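Local atomic coordinates of acyl-coenzyme A oxidase 3 (Yarrowia lipolytica, PDB entry 5YS9), a protein that oxidises saturated acyl-CoA thioesters to trans-2-enoyl-CoA with FAD and molecular oxygen, releasing hydrogen peroxide in peroxisomal fatty acid beta-oxidation. Residues M162-H167 with A196-I201; L174-T179 with I189-T194; G131-S136 with N275-Y280. All coordinates share one frame; numbering follows the deposited sequence.

How the interactions relate
Interactions 1 and 2 are joined, their centres 11 Å apart, and both lie within the middle domain. Glu164 of interaction 1 reaches residues 174-179, where its OE1 accepts a probable hydrogen bond from Glu175 N (2.9 Å); along the chain, interaction 2 is nested in the loop that interaction 1 closes. Only interaction 1 belongs to the flavin pocket; the side chains of Thr176 in interaction 2 and Ala132 in interaction 3 lie about 11 Å and about 10 Å from a bound FAD. Interaction 3, its centre 20 Å from each of the others, touches neither. It encloses both along the chain, joining helix 116-136 to the loop after strand 262-272. The second subunit reaches interactions 1 and 2.

Interaction 1: M162-H167 with A196-I201; sequences MTELGH and ATKWWI. With FAD (flavin-adenine dinucleotide), chain C.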
loop_
_atom_site.group_PDB
_atom_site.type_symbol
_atom_site.label_atom_id
_atom_site.label_comp_id
_atom_site.label_asym_id
_atom_site.label_seq_id
_atom_site.Cartn_x
_atom_site.Cartn_y
_atom_site.Cartn_z
ATOM N N MET A 162 -2.765 15.153 -22.809
ATOM C CA MET A 162 -1.364 15.051 -23.089
ATOM C C MET A 162 -0.978 13.598 -23.147
ATOM O O MET A 162 -0.431 13.128 -24.122
ATOM C CB MET A 162 -0.604 15.763 -21.991
ATOM C CG MET A 162 0.887 15.614 -22.025
ATOM S SD MET A 162 1.531 16.257 -20.490
ATOM C CE MET A 162 1.825 17.939 -20.959
ATOM N N THR A 163 -1.334 12.869 -22.112
ATOM C CA THR A 163 -0.943 11.486 -22.004
ATOM C C THR A 163 -1.531 10.627 -23.107
ATOM O O THR A 163 -2.672 10.785 -23.498
ATOM C CB THR A 163 -1.302 10.926 -20.631
ATOM O OG1 THR A 163 -0.582 11.647 -19.645
ATOM C CG2 THR A 163 -0.919 9.500 -20.536
ATOM N N GLU A 164 -0.713 9.715 -23.603
ATOM C CA GLU A 164 -1.127 8.787 -24.632
ATOM C C GLU A 164 -0.910 7.415 -24.087
ATOM O O GLU A 164 -0.184 7.205 -23.131
ATOM C CB GLU A 164 -0.316 8.972 -25.935
ATOM C CG GLU A 164 -0.832 10.120 -26.778
ATOM C CD GLU A 164 0.091 10.559 -27.923
ATOM O OE1 GLU A 164 1.117 9.850 -28.189
ATOM O OE2 GLU A 164 -0.209 11.651 -28.525
ATOM N N LEU A 165 -1.531 6.462 -24.725
ATOM C CA LEU A 165 -1.418 5.100 -24.294
ATOM C C LEU A 165 0.046 4.680 -24.282
ATOM O O LEU A 165 0.476 3.955 -23.388
ATOM C CB LEU A 165 -2.296 4.230 -25.225
ATOM C CG LEU A 165 -2.525 2.764 -24.927
ATOM C CD1 LEU A 165 -3.265 2.535 -23.621
ATOM C CD2 LEU A 165 -3.294 2.168 -26.078
ATOM N N GLY A 166 0.814 5.159 -25.266
ATOM C CA GLY A 166 2.236 4.867 -25.399
ATOM C C GLY A 166 3.204 5.820 -24.709
ATOM O O GLY A 166 4.386 5.499 -24.601
ATOM N N HIS A 167 2.751 7.011 -24.346
ATOM C CA HIS A 167 3.621 7.986 -23.709
ATOM C C HIS A 167 3.042 8.724 -22.522
ATOM O O HIS A 167 2.032 9.378 -22.632
ATOM C CB HIS A 167 4.124 8.975 -24.747
ATOM C CG HIS A 167 5.047 8.359 -25.739
ATOM N ND1 HIS A 167 6.397 8.246 -25.522
ATOM C CD2 HIS A 167 4.810 7.781 -26.933
ATOM C CE1 HIS A 167 6.956 7.641 -26.546
ATOM N NE2 HIS A 167 6.014 7.348 -27.416
ATOM N N ALA A 196 -1.123 5.760 -29.957
ATOM C CA ALA A 196 -1.051 7.178 -29.676
ATOM C C ALA A 196 -2.395 7.711 -29.226
ATOM O O ALA A 196 -2.613 8.901 -29.187
ATOM C CB ALA A 196 -0.535 7.943 -30.876
ATOM N N THR A 197 -3.314 6.812 -28.923
ATOM C CA THR A 197 -4.598 7.218 -28.401
ATOM C C THR A 197 -4.371 7.951 -27.095
ATOM O O THR A 197 -3.678 7.463 -26.223
ATOM C CB THR A 197 -5.478 5.983 -28.113
ATOM O OG1 THR A 197 -5.775 5.306 -29.329
ATOM C CG2 THR A 197 -6.765 6.363 -27.463
ATOM N N LYS A 198 -4.987 9.113 -26.953
ATOM C CA LYS A 198 -4.977 9.820 -25.699
ATOM C C LYS A 198 -5.609 8.908 -24.621
ATOM O O LYS A 198 -6.516 8.064 -24.938
ATOM C CB LYS A 198 -5.695 11.160 -25.770
ATOM C CG LYS A 198 -5.119 12.169 -26.734
ATOM C CD LYS A 198 -3.654 12.485 -26.431
ATOM C CE LYS A 198 -3.122 13.688 -27.208
ATOM N NZ LYS A 198 -1.660 13.917 -26.990
ATOM N N TRP A 199 -5.060 9.027 -23.404
ATOM C CA TRP A 199 -5.338 8.088 -22.345
ATOM C C TRP A 199 -5.277 8.763 -21.016
ATOM O O TRP A 199 -4.484 9.662 -20.822
ATOM C CB TRP A 199 -4.340 6.910 -22.369
ATOM C CG TRP A 199 -4.986 5.625 -21.837
ATOM C CD1 TRP A 199 -4.937 5.148 -20.556
ATOM C CD2 TRP A 199 -5.832 4.724 -22.551
ATOM N NE1 TRP A 199 -5.697 4.001 -20.433
ATOM C CE2 TRP A 199 -6.235 3.708 -21.655
ATOM C CE3 TRP A 199 -6.276 4.658 -23.867
ATOM C CZ2 TRP A 199 -7.044 2.631 -22.049
ATOM C CZ3 TRP A 199 -7.105 3.574 -24.253
ATOM C CH2 TRP A 199 -7.469 2.594 -23.350
ATOM N N TRP A 200 -6.106 8.277 -20.097
ATOM C CA TRP A 200 -6.326 8.839 -18.765
ATOM C C TRP A 200 -6.841 10.290 -18.735
ATOM O O TRP A 200 -6.645 10.996 -17.726
ATOM C CB TRP A 200 -5.076 8.711 -17.866
ATOM C CG TRP A 200 -4.680 7.345 -17.575
ATOM C CD1 TRP A 200 -3.475 6.784 -17.781
ATOM C CD2 TRP A 200 -5.498 6.346 -16.976
ATOM N NE1 TRP A 200 -3.491 5.462 -17.379
ATOM C CE2 TRP A 200 -4.740 5.177 -16.896
ATOM C CE3 TRP A 200 -6.807 6.321 -16.517
ATOM C CZ2 TRP A 200 -5.260 3.993 -16.376
ATOM C CZ3 TRP A 200 -7.315 5.126 -15.999
ATOM C CH2 TRP A 200 -6.549 3.999 -15.945
ATOM N N ILE A 201 -7.535 10.726 -19.791
ATOM C CA ILE A 201 -7.997 12.141 -19.855
ATOM C C ILE A 201 -9.254 12.348 -18.965
ATOM O O ILE A 201 -10.407 11.991 -19.350
ATOM C CB ILE A 201 -8.295 12.625 -21.306
ATOM C CG1 ILE A 201 -7.179 12.207 -22.275
ATOM C CG2 ILE A 201 -8.434 14.137 -21.336
ATOM C CD1 ILE A 201 -5.754 12.512 -21.809
HETATM P PA FAD C . 5.645 5.784 -18.046
HETATM O O1A FAD C . 5.696 4.960 -19.274
HETATM O O2A FAD C . 6.211 7.152 -18.035
HETATM O O5B FAD C . 6.433 4.966 -16.949
HETATM C C5B FAD C . 6.013 3.658 -16.599
HETATM C C4B FAD C . 6.967 3.029 -15.603
HETATM O O4B FAD C . 8.269 2.958 -16.172
HETATM C C3B FAD C . 7.077 3.876 -14.364
HETATM O O3B FAD C . 7.159 3.040 -13.228
HETATM C C2B FAD C . 8.397 4.571 -14.494
HETATM O O2B FAD C . 9.001 4.662 -13.218
HETATM C C1B FAD C . 9.208 3.684 -15.402
HETATM N N9A FAD C . 10.071 4.561 -16.216
HETATM C C8A FAD C . 9.688 5.399 -17.186
HETATM N N7A FAD C . 10.745 6.060 -17.686
HETATM C C5A FAD C . 11.826 5.647 -17.029
HETATM C C6A FAD C . 13.266 5.940 -17.059
HETATM N N6A FAD C . 13.778 6.834 -17.921
HETATM N N1A FAD C . 14.051 5.284 -16.192
HETATM C C2A FAD C . 13.558 4.393 -15.326
HETATM N N3A FAD C . 12.269 4.082 -15.245
HETATM C C4A FAD C . 11.376 4.662 -16.056
HETATM N N1 FAD C . -2.701 12.696 -18.077
HETATM C C2 FAD C . -3.212 13.794 -18.654
HETATM O O2 FAD C . -2.574 14.356 -19.540
HETATM N N3 FAD C . -4.378 14.319 -18.314
HETATM C C4 FAD C . -5.128 13.788 -17.373
HETATM O O4 FAD C . -6.205 14.294 -17.089
HETATM C C4X FAD C . -4.651 12.586 -16.691
HETATM N N5 FAD C . -5.370 12.006 -15.739
HETATM C C5X FAD C . -4.916 10.902 -15.142
HETATM C C6 FAD C . -5.698 10.332 -14.170
HETATM C C7 FAD C . -5.279 9.199 -13.530
HETATM C C7M FAD C . -6.157 8.613 -12.465
HETATM C C8 FAD C . -3.980 8.594 -13.892
HETATM C C8M FAD C . -3.496 7.357 -13.199
HETATM C C9 FAD C . -3.186 9.169 -14.862
HETATM C C9A FAD C . -3.609 10.306 -15.507
HETATM N N10 FAD C . -2.826 10.911 -16.496
HETATM C C10 FAD C . -3.352 12.050 -17.111
HETATM C "C1'" FAD C . -1.545 10.350 -16.921
HETATM C "C2'" FAD C . -0.374 10.540 -15.975
HETATM O "O2'" FAD C . 0.016 11.901 -16.030
HETATM C "C3'" FAD C . 0.766 9.631 -16.433
HETATM O "O3'" FAD C . 0.324 8.303 -16.223
HETATM C "C4'" FAD C . 2.126 9.766 -15.747
HETATM O "O4'" FAD C . 2.600 11.105 -15.723
HETATM C "C5'" FAD C . 3.179 8.991 -16.502
HETATM O "O5'" FAD C . 2.891 7.612 -16.445
HETATM P P FAD C . 2.960 6.686 -17.725
HETATM O O1P FAD C . 1.725 5.874 -17.728
HETATM O O2P FAD C . 3.318 7.522 -18.895
HETATM O O3P FAD C . 4.181 5.731 -17.395
#
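Leu165 runs alongside Trp199 and lays its CD1 methyl over the face of the indole, 3.6 Å from the six-membered-ring centroid and 15° off its normal, a CH-pi contact. CG lies anti to the backbone N of Leu165 (chi1 -172°), which carries this branch over the ring. Glu164 and Lys198 cross obliquely. Because the lysine bends at chi2 (-58°), NZ reaches Glu164 OE2 at 3.1 Å on the anti side of the carboxylate, closing a buried salt bridge, and also hydrogen-bonds Met162 O at 3.2 Å from above the carbonyl plane. Phe214 O also bonds NZ; OE2 probably also bonds Thr176 OG1, though modelled too short to trust. A single beta bridge joins Glu164 and Lys198, with Trp199 N bonded to Thr163 O (3.0 Å) and Leu165 N to Thr197 O (2.8 Å). The site is part of the flavin-binding wall of the acyl-CoA dehydrogenase-type middle domain. Thr163, small and hydroxylated, donates from OG1 to FAD N1 (2.8 Å) and from its backbone N to FAD O2 (3.2 Å). FAD C8 lies over one face of Trp200 and Trp199 CD1 over the opposite one, both toward the rim. His433 of the second subunit meets Trp199 edge-to-face.

Interaction 2: L174-T179 with I189-T194; sequences LETTAT and INTPNT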
loop_
_atom_site.group_PDB
_atom_site.type_symbol
_atom_site.label_atom_id
_atom_site.label_comp_id
_atom_site.label_asym_id
_atom_site.label_seq_id
_atom_site.Cartn_x
_atom_site.Cartn_y
_atom_site.Cartn_z
ATOM N N LEU A 174 5.506 12.248 -27.648
ATOM C CA LEU A 174 4.102 12.056 -28.077
ATOM C C LEU A 174 4.037 11.875 -29.570
ATOM O O LEU A 174 4.876 12.410 -30.290
ATOM C CB LEU A 174 3.168 13.192 -27.634
ATOM C CG LEU A 174 2.968 13.262 -26.108
ATOM C CD1 LEU A 174 2.265 14.548 -25.665
ATOM C CD2 LEU A 174 2.220 12.041 -25.561
ATOM N N GLU A 175 3.045 11.097 -30.011
ATOM C CA GLU A 175 2.896 10.700 -31.405
ATOM C C GLU A 175 1.740 11.426 -32.116
ATOM O O GLU A 175 1.640 11.392 -33.340
ATOM C CB GLU A 175 2.713 9.168 -31.472
ATOM C CG GLU A 175 3.950 8.293 -31.195
ATOM C CD GLU A 175 3.626 6.810 -31.320
ATOM O OE1 GLU A 175 3.372 6.147 -30.294
ATOM O OE2 GLU A 175 3.576 6.281 -32.449
ATOM N N THR A 176 0.856 12.091 -31.374
ATOM C CA THR A 176 -0.289 12.757 -32.022
ATOM C C THR A 176 0.244 13.950 -32.793
ATOM O O THR A 176 1.100 14.669 -32.294
ATOM C CB THR A 176 -1.379 13.202 -31.025
ATOM O OG1 THR A 176 -1.787 12.074 -30.241
ATOM C CG2 THR A 176 -2.598 13.713 -31.770
ATOM N N THR A 177 -0.265 14.133 -34.004
ATOM C CA THR A 177 0.258 15.129 -34.944
ATOM C C THR A 177 -0.727 16.214 -35.251
ATOM O O THR A 177 -1.930 15.960 -35.277
ATOM C CB THR A 177 0.661 14.510 -36.294
ATOM O OG1 THR A 177 -0.486 13.958 -36.961
ATOM C CG2 THR A 177 1.727 13.479 -36.097
ATOM N N ALA A 178 -0.191 17.408 -35.521
ATOM C CA ALA A 178 -0.939 18.608 -35.862
ATOM C C ALA A 178 -0.275 19.190 -37.135
ATOM O O ALA A 178 0.790 19.806 -37.068
ATOM C CB ALA A 178 -0.863 19.604 -34.691
ATOM N N THR A 179 -0.881 18.983 -38.290
ATOM C CA THR A 179 -0.209 19.280 -39.541
ATOM C C THR A 179 -0.778 20.555 -40.136
ATOM O O THR A 179 -1.985 20.629 -40.330
ATOM C CB THR A 179 -0.346 18.102 -40.508
ATOM O OG1 THR A 179 0.260 16.952 -39.914
ATOM C CG2 THR A 179 0.398 18.388 -41.761
ATOM N N ILE A 189 -5.345 17.550 -36.814
ATOM C CA ILE A 189 -4.990 16.752 -35.646
ATOM C C ILE A 189 -5.251 15.264 -35.914
ATOM O O ILE A 189 -6.387 14.879 -36.245
ATOM C CB ILE A 189 -5.774 17.155 -34.398
ATOM C CG1 ILE A 189 -5.752 18.701 -34.182
ATOM C CG2 ILE A 189 -5.219 16.399 -33.194
ATOM C CD1 ILE A 189 -4.373 19.345 -34.260
ATOM N N ASN A 190 -4.198 14.441 -35.792
ATOM C CA ASN A 190 -4.291 13.041 -36.147
ATOM C C ASN A 190 -3.574 12.130 -35.159
ATOM O O ASN A 190 -2.430 12.381 -34.749
ATOM C CB ASN A 190 -3.811 12.759 -37.588
ATOM C CG ASN A 190 -4.263 11.396 -38.100
ATOM O OD1 ASN A 190 -5.479 11.144 -38.316
ATOM N ND2 ASN A 190 -3.303 10.481 -38.241
ATOM N N THR A 191 -4.273 11.050 -34.821
ATOM C CA THR A 191 -3.741 9.963 -34.027
ATOM C C THR A 191 -3.275 8.867 -35.042
ATOM O O THR A 191 -4.090 8.154 -35.585
ATOM C CB THR A 191 -4.870 9.391 -33.098
ATOM O OG1 THR A 191 -5.480 10.430 -32.300
ATOM C CG2 THR A 191 -4.321 8.278 -32.208
ATOM N N PRO A 192 -1.965 8.691 -35.276
ATOM C CA PRO A 192 -1.534 7.763 -36.376
ATOM C C PRO A 192 -1.748 6.226 -36.177
ATOM O O PRO A 192 -1.988 5.510 -37.132
ATOM C CB PRO A 192 -0.052 8.088 -36.537
ATOM C CG PRO A 192 0.367 8.586 -35.161
ATOM C CD PRO A 192 -0.821 9.342 -34.608
ATOM N N ASN A 193 -1.629 5.786 -34.939
ATOM C CA ASN A 193 -1.902 4.429 -34.546
ATOM C C ASN A 193 -2.606 4.451 -33.211
ATOM O O ASN A 193 -2.635 5.458 -32.548
ATOM C CB ASN A 193 -0.640 3.571 -34.508
ATOM C CG ASN A 193 0.292 3.941 -33.385
ATOM O OD1 ASN A 193 1.191 4.733 -33.563
ATOM N ND2 ASN A 193 0.088 3.356 -32.233
ATOM N N THR A 194 -3.216 3.342 -32.842
ATOM C CA THR A 194 -4.009 3.284 -31.626
ATOM C C THR A 194 -3.156 3.394 -30.365
ATOM O O THR A 194 -3.651 3.681 -29.298
ATOM C CB THR A 194 -5.057 2.136 -31.607
ATOM O OG1 THR A 194 -4.891 1.321 -30.452
ATOM C CG2 THR A 194 -5.001 1.287 -32.830
#
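Thr177 and Asn190 form an antiparallel hydrogen-bonded pair, Thr177 N reaching Asn190 O at 2.9 Å and Asn190 N reaching Thr177 O at 2.8 Å, and the next pair, Ala178 with Ile189, is non-hydrogen-bonded. Asn190 O takes two bonds, one of them weak: beside that from Thr177 N, Thr177 OG1, placed between its own backbone N and carbonyl carbon (chi1 64°), adds a weak hydrogen bond of 3.3 Å. The CG2 methyl of Thr176 packs against the same oxygen. Thr177 and Asn190 lie side by side on one face of the sheet, a place suited to polar groups because it is partly exposed; Asn190 OD1 is bonded to Asn268 N. On the other face the small Ala178 leaves room for the CD1 end of Ile189, whose methyl touches Ala178 CB at 3.5 Å in a buried apolar patch.

Before the strand the contact changes character. Proline has no N-H to give, so Glu175 O meets Pro192 CD at 3.4 Å instead, where the strand pairing has ended. The extended Glu175 side chain crosses that of Asn193 at about a right angle, with carboxylate and amide planes 42° apart, and its OE1 is bonded to Thr19 OG1 of the second subunit. Cutting this residue back to alanine would probably leave that threonine hydroxyl without its carboxylate mate and open a gap beside Asn193. The arrangement is that of a beta hairpin, strands 177-181 and 186-190, within the middle-domain sheet, whose open end here meets the neighbouring subunit.

Interaction 3: G131-S136 with N275-Y280; sequences GAIRGS and NMLMKY
The C-terminal part of helix 116-136 is met by the loop that follows strand 262-272, and the two are tied by one backbone bond, Lys279 N to Ser136 O at 2.9 Å. The N-H approaches with an angle of 159°, from above the carbonyl plane of Ser136. This bond gives a carbonyl in the last turn of the helix a partner from the loop. The same oxygen is flanked by aliphatic carbons, Leu277 CB at 3.2 Å and Lys279 CB at 3.4 Å, one from each side chain that starts toward the helix.

Leu277 supplies the apolar part. With CG anti to its carbonyl carbon (chi1 -64°), its branches reach the helix surface: CD1 comes to Ala132 O at 3.4 Å and also meets the CG2 methyl of Ile133 at 4.0 Å, the two side chains slanting across each other. A branched, buried leucine suits this position, facing a small alanine and a beta-branched isoleucine. Tyr280 CE2 lies 3.4 Å from Gly135 O, and Lys279 CD lies 3.6 Å from it; glycine fits here because a CB would run into Gly131 O within the helix. Lys279 CG sits over the centre of the Tyr280 ring, and stem and ring both reach Gly135 O.

Strand 222-232 lies next to both segments, with Ile228 touching Ser136 and Leu277, while Trp145 of helix 139-147 packs on Ile133 and Gln141 of that helix bonds to the backbone of Met276 and Met278.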
loop_
_atom_site.group_PDB
_atom_site.type_symbol
_atom_site.label_atom_id
_atom_site.label_comp_id
_atom_site.label_asym_id
_atom_site.label_seq_id
_atom_site.Cartn_x
_atom_site.Cartn_y
_atom_site.Cartn_z
ATOM N N GLY A 131 -5.429 26.427 -17.016
ATOM C CA GLY A 131 -3.997 26.655 -16.924
ATOM C C GLY A 131 -3.307 26.735 -18.244
ATOM O O GLY A 131 -2.423 27.548 -18.410
ATOM N N ALA A 132 -3.690 25.871 -19.175
ATOM C CA ALA A 132 -3.084 25.838 -20.512
ATOM C C ALA A 132 -3.461 27.048 -21.346
ATOM O O ALA A 132 -2.597 27.643 -21.928
ATOM C CB ALA A 132 -3.487 24.584 -21.241
ATOM N N ILE A 133 -4.742 27.392 -21.423
ATOM C CA ILE A 133 -5.168 28.555 -22.231
ATOM C C ILE A 133 -4.663 29.903 -21.662
ATOM O O ILE A 133 -4.361 30.814 -22.420
ATOM C CB ILE A 133 -6.706 28.598 -22.515
ATOM C CG1 ILE A 133 -7.541 28.550 -21.235
ATOM C CG2 ILE A 133 -7.134 27.446 -23.430
ATOM C CD1 ILE A 133 -8.955 29.108 -21.401
ATOM N N ARG A 134 -4.569 30.004 -20.335
ATOM C CA ARG A 134 -4.018 31.169 -19.640
ATOM C C ARG A 134 -2.484 31.185 -19.719
ATOM O O ARG A 134 -1.906 32.190 -20.050
ATOM C CB ARG A 134 -4.493 31.194 -18.198
ATOM C CG ARG A 134 -4.304 32.518 -17.440
ATOM C CD ARG A 134 -5.291 32.635 -16.267
ATOM N NE ARG A 134 -5.382 31.381 -15.473
ATOM C CZ ARG A 134 -6.476 30.891 -14.855
ATOM N NH1 ARG A 134 -7.658 31.519 -14.901
ATOM N NH2 ARG A 134 -6.383 29.745 -14.177
ATOM N N GLY A 135 -1.846 30.062 -19.436
ATOM C CA GLY A 135 -0.410 29.947 -19.518
ATOM C C GLY A 135 0.181 29.994 -20.922
ATOM O O GLY A 135 1.291 30.500 -21.098
ATOM N N SER A 136 -0.523 29.464 -21.922
ATOM C CA SER A 136 0.056 29.308 -23.280
ATOM C C SER A 136 -0.649 30.033 -24.436
ATOM O O SER A 136 -0.185 30.004 -25.573
ATOM C CB SER A 136 0.253 27.824 -23.616
ATOM O OG SER A 136 1.187 27.234 -22.729
ATOM N N ASN A 275 -6.319 28.071 -33.132
ATOM C CA ASN A 275 -6.657 27.239 -31.996
ATOM C C ASN A 275 -5.425 26.777 -31.298
ATOM O O ASN A 275 -5.512 26.383 -30.150
ATOM C CB ASN A 275 -7.501 26.033 -32.400
ATOM C CG ASN A 275 -8.985 26.334 -32.463
ATOM O OD1 ASN A 275 -9.802 25.436 -32.326
ATOM N ND2 ASN A 275 -9.343 27.581 -32.663
ATOM N N MET A 276 -4.296 26.787 -31.998
ATOM C CA MET A 276 -2.999 26.579 -31.375
ATOM C C MET A 276 -2.748 27.712 -30.439
ATOM O O MET A 276 -2.898 28.863 -30.826
ATOM C CB MET A 276 -1.889 26.586 -32.401
ATOM C CG MET A 276 -0.492 26.481 -31.788
ATOM S SD MET A 276 0.782 26.460 -33.075
ATOM C CE MET A 276 2.252 26.659 -32.050
ATOM N N LEU A 277 -2.323 27.397 -29.226
ATOM C CA LEU A 277 -2.033 28.445 -28.235
ATOM C C LEU A 277 -0.638 29.031 -28.494
ATOM O O LEU A 277 0.318 28.295 -28.613
ATOM C CB LEU A 277 -2.179 27.886 -26.821
ATOM C CG LEU A 277 -3.596 27.423 -26.445
ATOM C CD1 LEU A 277 -3.524 26.732 -25.103
ATOM C CD2 LEU A 277 -4.609 28.554 -26.412
ATOM N N MET A 278 -0.524 30.351 -28.612
ATOM C CA MET A 278 0.693 30.936 -29.222
ATOM C C MET A 278 1.470 31.983 -28.434
ATOM O O MET A 278 2.259 32.708 -29.020
ATOM C CB MET A 278 0.393 31.475 -30.635
ATOM C CG MET A 278 0.202 30.407 -31.714
ATOM S SD MET A 278 -0.030 31.210 -33.320
ATOM C CE MET A 278 -0.941 30.023 -34.315
ATOM N N LYS A 279 1.309 32.023 -27.117
ATOM C CA LYS A 279 2.134 32.897 -26.257
ATOM C C LYS A 279 3.647 32.689 -26.468
ATOM O O LYS A 279 4.392 33.654 -26.573
ATOM C CB LYS A 279 1.768 32.697 -24.770
ATOM C CG LYS A 279 2.558 33.551 -23.776
ATOM C CD LYS A 279 1.819 33.789 -22.463
ATOM C CE LYS A 279 2.785 34.256 -21.379
ATOM N NZ LYS A 279 2.209 35.293 -20.469
ATOM N N TYR A 280 4.073 31.427 -26.529
ATOM C CA TYR A 280 5.478 31.066 -26.636
ATOM C C TYR A 280 5.891 30.702 -28.044
ATOM O O TYR A 280 6.877 31.235 -28.541
ATOM C CB TYR A 280 5.822 29.947 -25.667
ATOM C CG TYR A 280 5.639 30.383 -24.246
ATOM C CD1 TYR A 280 6.373 31.455 -23.738
ATOM C CD2 TYR A 280 4.705 29.757 -23.395
ATOM C CE1 TYR A 280 6.205 31.890 -22.438
ATOM C CE2 TYR A 280 4.543 30.175 -22.070
ATOM C CZ TYR A 280 5.301 31.243 -21.606
ATOM O OH TYR A 280 5.175 31.711 -20.333
#